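Local coordinates for putative N-acetylmuramoyl-L-alanine amidase,autolysin cwp6 (Peptoclostridium difficile, PDB 5J72), which probably hydrolyses the amide bond between N-acetylmuramic acid and L-alanine in peptidoglycan with a zinc-dependent amidase domain, and carries CWB2 modules that anchor it to the cell wall, at residues Thr627-Gly630 with Ile631-Asp635; Ser560-Leu563 with Lys564-Glu568; Asp190-Pro193 with Glu194-Ala198; Gly215-Ser218 with Gln219-Ser223. All blocks are in the same frame, centred on the assembly; numbering follows the deposited sequence.

Interaction 1. Residues Thr627-Gly630 with Ile631-Asp635; sequences TQIG and IGIED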
# COMPACT_ATOMS: atom_id res chain seq x y z
N THR A 627 19.95 9.70 1.40
CA THR A 627 20.67 8.43 1.54
C THR A 627 22.17 8.67 1.96
O THR A 627 22.65 7.99 2.87
CB THR A 627 20.71 7.73 0.16
OG1 THR A 627 19.33 7.47 -0.21
CG2 THR A 627 21.57 6.37 0.26
N GLN A 628 22.85 9.61 1.31
CA GLN A 628 24.27 9.88 1.66
C GLN A 628 24.37 10.32 3.12
O GLN A 628 25.29 9.91 3.86
CB GLN A 628 24.85 10.94 0.74
CG GLN A 628 24.90 10.54 -0.74
CD GLN A 628 25.57 9.18 -0.91
OE1 GLN A 628 24.93 8.17 -1.25
NE2 GLN A 628 26.89 9.09 -0.62
N ILE A 629 23.41 11.17 3.56
CA ILE A 629 23.47 11.54 4.94
C ILE A 629 23.31 10.31 5.82
O ILE A 629 23.99 10.18 6.83
CB ILE A 629 22.37 12.62 5.24
CG1 ILE A 629 22.72 13.92 4.48
CG2 ILE A 629 22.28 12.84 6.77
CD1 ILE A 629 21.55 15.04 4.54
N GLY A 630 22.37 9.37 5.42
CA GLY A 630 22.17 8.18 6.23
C GLY A 630 23.46 7.33 6.23
O GLY A 630 23.79 6.73 7.27
N ILE A 631 24.14 7.27 5.11
CA ILE A 631 25.38 6.43 5.06
C ILE A 631 26.42 7.07 6.03
O ILE A 631 27.07 6.34 6.80
CB ILE A 631 25.95 6.36 3.62
CG1 ILE A 631 25.01 5.50 2.70
CG2 ILE A 631 27.40 5.64 3.67
CD1 ILE A 631 25.28 5.76 1.20
N GLY A 632 26.57 8.40 5.98
CA GLY A 632 27.49 9.08 6.89
C GLY A 632 27.13 8.82 8.33
O GLY A 632 27.99 8.66 9.18
N ILE A 633 25.82 8.80 8.66
CA ILE A 633 25.41 8.51 10.03
C ILE A 633 25.77 7.05 10.42
O ILE A 633 26.26 6.80 11.54
CB ILE A 633 23.87 8.73 10.22
CG1 ILE A 633 23.59 10.28 10.10
CG2 ILE A 633 23.36 8.15 11.60
CD1 ILE A 633 22.02 10.60 10.02
N GLU A 634 25.47 6.11 9.52
CA GLU A 634 25.78 4.69 9.76
C GLU A 634 27.34 4.55 9.99
O GLU A 634 27.76 3.82 10.90
CB GLU A 634 25.35 3.88 8.55
CG GLU A 634 25.84 2.44 8.63
CD GLU A 634 25.54 1.67 7.34
OE1 GLU A 634 25.72 2.22 6.24
OE2 GLU A 634 25.11 0.51 7.47
N ASP A 635 28.14 5.23 9.18
CA ASP A 635 29.59 5.26 9.37
C ASP A 635 29.93 5.59 10.77
O ASP A 635 30.85 4.99 11.36
CB ASP A 635 30.26 6.36 8.56
CG ASP A 635 30.28 6.12 7.09
OD1 ASP A 635 30.15 4.96 6.67
OD2 ASP A 635 30.44 7.10 6.32
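Ile631, Gly632, Ile633 and Glu634 each donate their backbone N-H to the carbonyl four residues earlier, the alpha-helical i to i+4 pattern, with N-H...O angles from 150° to 170°. This is about two and a half turns of helix 619-637, close to the C-terminus of the zinc amidase domain. Ile629 and Ile633 make the apolar pair on its buried side: Ile629 CG2 lies 4.0 Å from Ile633 CD1, the two side chains crossing at a slant. Both isoleucines set CG1 beside the backbone N (both chi1 near -68°), which turns the CG2 branch of Ile629 to meet the CD1 end of Ile633. Beyond them Ile629 rests on Thr484 and Thr488 of helix 477-494, while Ile633 reaches strands 453-458 and 525-532, so this face belongs to the domain core. On roughly the other side of the helix, Ile631 lies alongside Gln628, whose chain bends at chi2 and sends its NE2 to Arg565 O of helix 554-569. Thr627 approaches the same isoleucine with its methyl, while its OG1 is hydrogen-bonded to Lys623 O. Ile631 CD1 thus sits 3.9 Å from Thr627 CG2 and 3.5 Å from Gln628 OE1.

Interaction 2. Residues Ser560-Leu563 with Lys564-Glu568; sequences SNIL and KRILE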
# COMPACT_ATOMS: atom_id res chain seq x y z
N SER A 560 32.21 15.04 9.92
CA SER A 560 33.22 14.74 8.87
C SER A 560 32.73 13.60 7.98
O SER A 560 32.80 13.73 6.76
CB SER A 560 34.55 14.31 9.50
OG SER A 560 34.87 15.26 10.51
N ASN A 561 32.20 12.52 8.61
CA ASN A 561 31.66 11.37 7.83
C ASN A 561 30.55 11.81 6.90
O ASN A 561 30.57 11.49 5.71
CB ASN A 561 31.15 10.31 8.77
CG ASN A 561 32.23 9.59 9.49
OD1 ASN A 561 33.35 9.61 8.98
ND2 ASN A 561 31.99 8.96 10.65
N ILE A 562 29.54 12.58 7.41
CA ILE A 562 28.39 12.99 6.53
C ILE A 562 28.84 13.90 5.45
O ILE A 562 28.42 13.78 4.29
CB ILE A 562 27.30 13.67 7.44
CG1 ILE A 562 26.72 12.60 8.40
CG2 ILE A 562 26.21 14.34 6.56
CD1 ILE A 562 25.96 13.16 9.60
N LEU A 563 29.71 14.85 5.77
CA LEU A 563 30.19 15.77 4.73
C LEU A 563 30.91 14.95 3.61
O LEU A 563 30.72 15.17 2.43
CB LEU A 563 31.21 16.76 5.44
CG LEU A 563 31.87 17.73 4.47
CD1 LEU A 563 30.87 18.67 3.83
CD2 LEU A 563 32.88 18.57 5.25
N LYS A 564 31.77 14.00 4.03
CA LYS A 564 32.46 13.14 3.04
C LYS A 564 31.40 12.42 2.18
O LYS A 564 31.47 12.49 0.94
CB LYS A 564 33.29 12.10 3.82
CG LYS A 564 34.06 11.14 2.91
CD LYS A 564 35.02 10.24 3.72
CE LYS A 564 36.27 9.83 2.88
NZ LYS A 564 36.78 8.45 3.23
N ARG A 565 30.39 11.76 2.82
CA ARG A 565 29.41 11.01 1.97
C ARG A 565 28.62 11.91 1.04
O ARG A 565 28.37 11.54 -0.10
CB ARG A 565 28.49 10.19 2.86
CG ARG A 565 29.26 9.11 3.65
CD ARG A 565 30.07 8.16 2.71
NE ARG A 565 30.41 6.98 3.50
CZ ARG A 565 30.87 5.85 2.98
NH1 ARG A 565 31.12 4.82 3.77
NH2 ARG A 565 31.10 5.76 1.68
N ILE A 566 28.24 13.12 1.49
CA ILE A 566 27.48 13.98 0.60
C ILE A 566 28.31 14.32 -0.61
O ILE A 566 27.85 14.25 -1.77
CB ILE A 566 27.07 15.28 1.35
CG1 ILE A 566 26.01 14.92 2.43
CG2 ILE A 566 26.52 16.33 0.32
CD1 ILE A 566 25.62 16.18 3.25
N LEU A 567 29.58 14.72 -0.35
CA LEU A 567 30.46 15.12 -1.43
C LEU A 567 30.77 13.94 -2.37
O LEU A 567 31.10 14.19 -3.51
CB LEU A 567 31.72 15.74 -0.82
CG LEU A 567 31.43 17.14 -0.17
CD1 LEU A 567 32.60 17.63 0.69
CD2 LEU A 567 31.16 18.14 -1.30
N GLU A 568 30.63 12.67 -1.91
CA GLU A 568 30.86 11.52 -2.82
C GLU A 568 29.82 11.51 -3.95
O GLU A 568 30.11 10.93 -4.99
CB GLU A 568 30.81 10.16 -2.01
CG GLU A 568 32.05 10.03 -1.12
CD GLU A 568 32.15 8.71 -0.34
OE1 GLU A 568 31.21 7.88 -0.38
OE2 GLU A 568 33.23 8.50 0.33
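This is a local i to i+4 contact within helix 554-569, which connects strand 541-544 to strand 574-578 in the amidase domain and covers part of its mixed sheet. Four successive backbone bonds establish the helical geometry, from Lys564 N to Ser560 O through Leu567 N to Leu563 O, all with N-H...O angles close to 165°. Two apolar pairs follow on the sheet-facing side. Ile562 CG2 meets Ile566 CD1 at 3.8 Å, the side chains slanting across one another; Ile566 CG1 also lies 3.3 Å from Ile562 O, over the carbonyl of the preceding turn. Leu563 and Leu567 instead run side by side in the same direction, and their CD1 methyls are 3.7 Å apart. Their first torsions differ: Leu563 has CG anti to the backbone N (chi1 176°), whereas Leu567 has CG beside it (chi1 -71°), so Leu567 leans back over the earlier turn and brings its CD1 to that of Leu563. Ile562 and Ile566 also touch Val602 of strand 599-606, and Leu563 packs on Val541 and Ile543. A polar side is marked by the salt bridge from Arg565 NH2 to Glu568 OE1, 3.0 Å long. The carboxylate oxygen lies at the edge of the guanidinium, nearly in its plane, and is approached on its syn side; the NE of Arg565 has a second acidic partner in Asp635 of helix 619-637. Such division into an apolar stripe and a charged side is typical of an amphipathic helix packed on a sheet, here as the connection of a beta-alpha-beta unit.

Interaction 3. Residues Asp190-Pro193 with Glu194-Ala198; sequences DDIP and ESTKA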
# COMPACT_ATOMS: atom_id res chain seq x y z
N ASP A 190 4.80 -24.63 -18.00
CA ASP A 190 4.32 -25.88 -18.59
C ASP A 190 3.63 -26.83 -17.59
O ASP A 190 3.33 -27.96 -17.96
CB ASP A 190 5.54 -26.62 -19.25
CG ASP A 190 6.14 -25.80 -20.38
OD1 ASP A 190 5.39 -25.39 -21.28
OD2 ASP A 190 7.37 -25.57 -20.34
N ASP A 191 3.38 -26.40 -16.36
CA ASP A 191 2.72 -27.26 -15.36
C ASP A 191 2.04 -26.42 -14.28
O ASP A 191 2.27 -25.21 -14.22
CB ASP A 191 3.75 -28.15 -14.65
CG ASP A 191 4.73 -27.36 -13.75
OD1 ASP A 191 5.82 -26.98 -14.25
OD2 ASP A 191 4.41 -27.11 -12.56
N ILE A 192 1.23 -27.05 -13.43
CA ILE A 192 0.72 -26.34 -12.28
C ILE A 192 1.14 -27.18 -11.12
O ILE A 192 1.10 -28.40 -11.22
CB ILE A 192 -0.81 -26.10 -12.27
CG1 ILE A 192 -1.60 -27.42 -12.66
CG2 ILE A 192 -1.13 -24.96 -13.21
CD1 ILE A 192 -3.13 -27.32 -12.32
N PRO A 193 1.58 -26.58 -10.01
CA PRO A 193 1.97 -27.40 -8.86
C PRO A 193 0.73 -27.98 -8.16
O PRO A 193 -0.40 -27.56 -8.41
CB PRO A 193 2.73 -26.44 -7.96
CG PRO A 193 2.27 -25.12 -8.33
CD PRO A 193 2.03 -25.19 -9.83
N GLU A 194 0.96 -28.91 -7.26
CA GLU A 194 -0.10 -29.57 -6.56
C GLU A 194 -0.98 -28.59 -5.76
O GLU A 194 -2.19 -28.79 -5.69
CB GLU A 194 0.55 -30.59 -5.60
CG GLU A 194 -0.43 -31.27 -4.65
CD GLU A 194 -1.56 -32.07 -5.36
OE1 GLU A 194 -1.34 -32.61 -6.46
OE2 GLU A 194 -2.67 -32.15 -4.77
N SER A 195 -0.37 -27.57 -5.14
CA SER A 195 -1.10 -26.57 -4.38
C SER A 195 -2.17 -25.94 -5.34
O SER A 195 -3.35 -25.94 -4.97
CB SER A 195 -0.10 -25.54 -3.82
OG SER A 195 0.59 -24.88 -4.87
N THR A 196 -1.81 -25.48 -6.53
CA THR A 196 -2.79 -24.88 -7.46
C THR A 196 -3.84 -25.94 -7.95
O THR A 196 -5.02 -25.66 -8.01
CB THR A 196 -2.06 -24.29 -8.70
OG1 THR A 196 -1.19 -23.26 -8.21
CG2 THR A 196 -3.04 -23.70 -9.74
N LYS A 197 -3.36 -27.17 -8.28
CA LYS A 197 -4.27 -28.22 -8.74
C LYS A 197 -5.34 -28.48 -7.67
O LYS A 197 -6.51 -28.58 -8.00
CB LYS A 197 -3.41 -29.49 -9.00
CG LYS A 197 -4.20 -30.79 -9.01
CD LYS A 197 -3.24 -32.01 -9.30
CE LYS A 197 -4.00 -33.33 -9.28
NZ LYS A 197 -4.61 -33.58 -10.61
N ALA A 198 -4.97 -28.59 -6.38
CA ALA A 198 -5.95 -28.91 -5.35
C ALA A 198 -6.90 -27.75 -5.12
O ALA A 198 -8.08 -27.99 -4.81
CB ALA A 198 -5.23 -29.27 -4.02
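Ile192 and Pro193 meet the first turn of helix 194-203 through one backbone hydrogen bond and a group of van der Waals contacts. The hydrogen bond runs from Lys197 N to Pro193 O, 3.0 Å with an N-H...O angle of 170°, and closes the opening turn; Pro193 occupies the N-cap position. Apolar contact comes from Ile192. Its CG1 branch stands between the backbone N and the carbonyl carbon (chi1 46°), and from there CD1 reaches along the helix to Lys197, 3.9 Å from Lys197 CA. The side chain crosses those of Thr196 and Lys197 at roughly a right angle, with Ile192 CB 4.1 Å from Thr196 CG2. Mixed contacts involve the proline ring: Pro193 CG lies 3.9 Å from Ser195 OG and equally far from Thr196 OG1. These distances describe carbon-oxygen packing, and Thr196 OG1 has its polar partner in Leu186 O of the preceding strand. Phe141 of helix 140-151 touches Pro193, Ser195 and Thr196, while Ile192 also packs on Ile225 of helix 219-228. Proline has no backbone N-H to donate and no side-chain acceptor, so its contribution to this helix start is a carbonyl and a ring. The chemistry therefore implies a CWB2 helix entry held jointly by Ile192 and by the Pro193 ring with its Phe141 neighbour, with Thr196 tying the first turn back to strand 184-187.

Interaction 4. Residues Gly215-Ser218 with Gln219-Ser223; sequences GSVS and QKAVS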
# COMPACT_ATOMS: atom_id res chain seq x y z
N GLY A 215 3.60 -18.32 -24.63
CA GLY A 215 4.98 -18.24 -24.20
C GLY A 215 5.04 -18.11 -22.69
O GLY A 215 6.01 -18.55 -22.07
N SER A 216 3.98 -17.52 -22.07
CA SER A 216 3.92 -17.33 -20.60
C SER A 216 3.32 -18.57 -19.90
O SER A 216 3.90 -19.13 -18.96
CB SER A 216 3.07 -16.11 -20.28
OG SER A 216 3.23 -15.83 -18.90
N VAL A 217 2.18 -19.00 -20.41
CA VAL A 217 1.50 -20.20 -19.91
C VAL A 217 1.14 -21.02 -21.15
O VAL A 217 0.25 -20.64 -21.92
CB VAL A 217 0.25 -19.82 -19.07
CG1 VAL A 217 -0.37 -21.12 -18.49
CG2 VAL A 217 0.67 -18.86 -17.93
N SER A 218 1.81 -22.13 -21.33
CA SER A 218 1.69 -22.97 -22.55
C SER A 218 0.52 -23.94 -22.54
O SER A 218 -0.17 -24.09 -21.53
CB SER A 218 2.97 -23.78 -22.72
OG SER A 218 2.96 -24.91 -21.87
N GLN A 219 0.33 -24.63 -23.67
CA GLN A 219 -0.69 -25.65 -23.79
C GLN A 219 -0.39 -26.78 -22.81
O GLN A 219 -1.30 -27.52 -22.42
CB GLN A 219 -0.68 -26.23 -25.22
CG GLN A 219 -1.67 -27.40 -25.37
CD GLN A 219 -3.09 -27.09 -24.89
OE1 GLN A 219 -3.64 -25.99 -25.10
NE2 GLN A 219 -3.70 -28.05 -24.19
N LYS A 220 0.88 -26.96 -22.43
CA LYS A 220 1.17 -28.04 -21.50
C LYS A 220 0.57 -27.69 -20.14
O LYS A 220 0.08 -28.58 -19.45
CB LYS A 220 2.68 -28.24 -21.30
CG LYS A 220 3.42 -28.48 -22.62
CD LYS A 220 4.62 -29.40 -22.38
CE LYS A 220 5.32 -29.70 -23.72
NZ LYS A 220 6.52 -30.54 -23.52
N ALA A 221 0.64 -26.40 -19.76
CA ALA A 221 -0.01 -26.03 -18.50
C ALA A 221 -1.52 -26.12 -18.73
O ALA A 221 -2.23 -26.53 -17.81
CB ALA A 221 0.39 -24.60 -18.08
N VAL A 222 -2.03 -25.74 -19.89
CA VAL A 222 -3.46 -25.82 -20.09
C VAL A 222 -3.91 -27.27 -19.86
O VAL A 222 -4.92 -27.47 -19.20
CB VAL A 222 -3.85 -25.31 -21.48
CG1 VAL A 222 -5.31 -25.61 -21.77
CG2 VAL A 222 -3.58 -23.80 -21.59
N SER A 223 -3.15 -28.28 -20.36
CA SER A 223 -3.61 -29.66 -20.14
C SER A 223 -3.57 -30.02 -18.73
O SER A 223 -4.47 -30.74 -18.30
CB SER A 223 -2.78 -30.67 -20.93
OG SER A 223 -2.75 -30.23 -22.28
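Ser218 swings its hydroxyl over the first turn of helix 219-228, where OG lies 3.0 Å from Lys220 N and 3.4 Å from Lys220 CB. The bond from Lys220 N is bent, with an N-H...O angle of 135°; a second, weak one comes from Ala221 N at 3.5 Å. A chi1 of 80° places OG between the backbone N and the carbonyl carbon of its own residue, and so within range of both amides. The hydroxyl's one hydrogen is shared between, or goes to one of, two acceptors outside the turn, Asp190 OD1, its strongest partner, and Lys189 O, which join the helix start to the neighbouring loop. Backbone evidence agrees: Val222 N donates to Ser218 O at 3.0 Å. One residue earlier, Val217 adds separate apolar packing, its CG1 methyl resting 3.6 Å from Ala221 CB, and both Val217 and Val222 continue onto Ile210 of strand 207-211. On the outer side, Gln219 bends at chi2 so that its NE2 donates to Ser223 OG, which lies 23° out of the amide plane of Gln219. A serine hydroxyl accepting from N-H groups of the first turn is the classic serine N-cap, here opening a helix of the CWB2 module.

In the fold
Interactions 1 and 2 belong to neighbouring helices of the amidase domain, interactions 3 and 4 to two helix starts in one CWB2 module, and their centres are 46 to 54 Å apart between the two groups. The first pair lie within helices; interaction 1 is buried, interaction 2 partly so. Helices 619-637 and 554-569 meet directly, through the Asp635 and Arg565 charges and where Gly632 O packs on Asn561 CB. The CWB2 contacts are both partly buried and also touch: besides the Asp190-Ser218 link, Ala221 CB packs on the backbone of Asp190 and Asp191. Contacts within helices thus rely on isoleucine and leucine pairs, whereas the helix starts differ, one capped by serine and one led by proline.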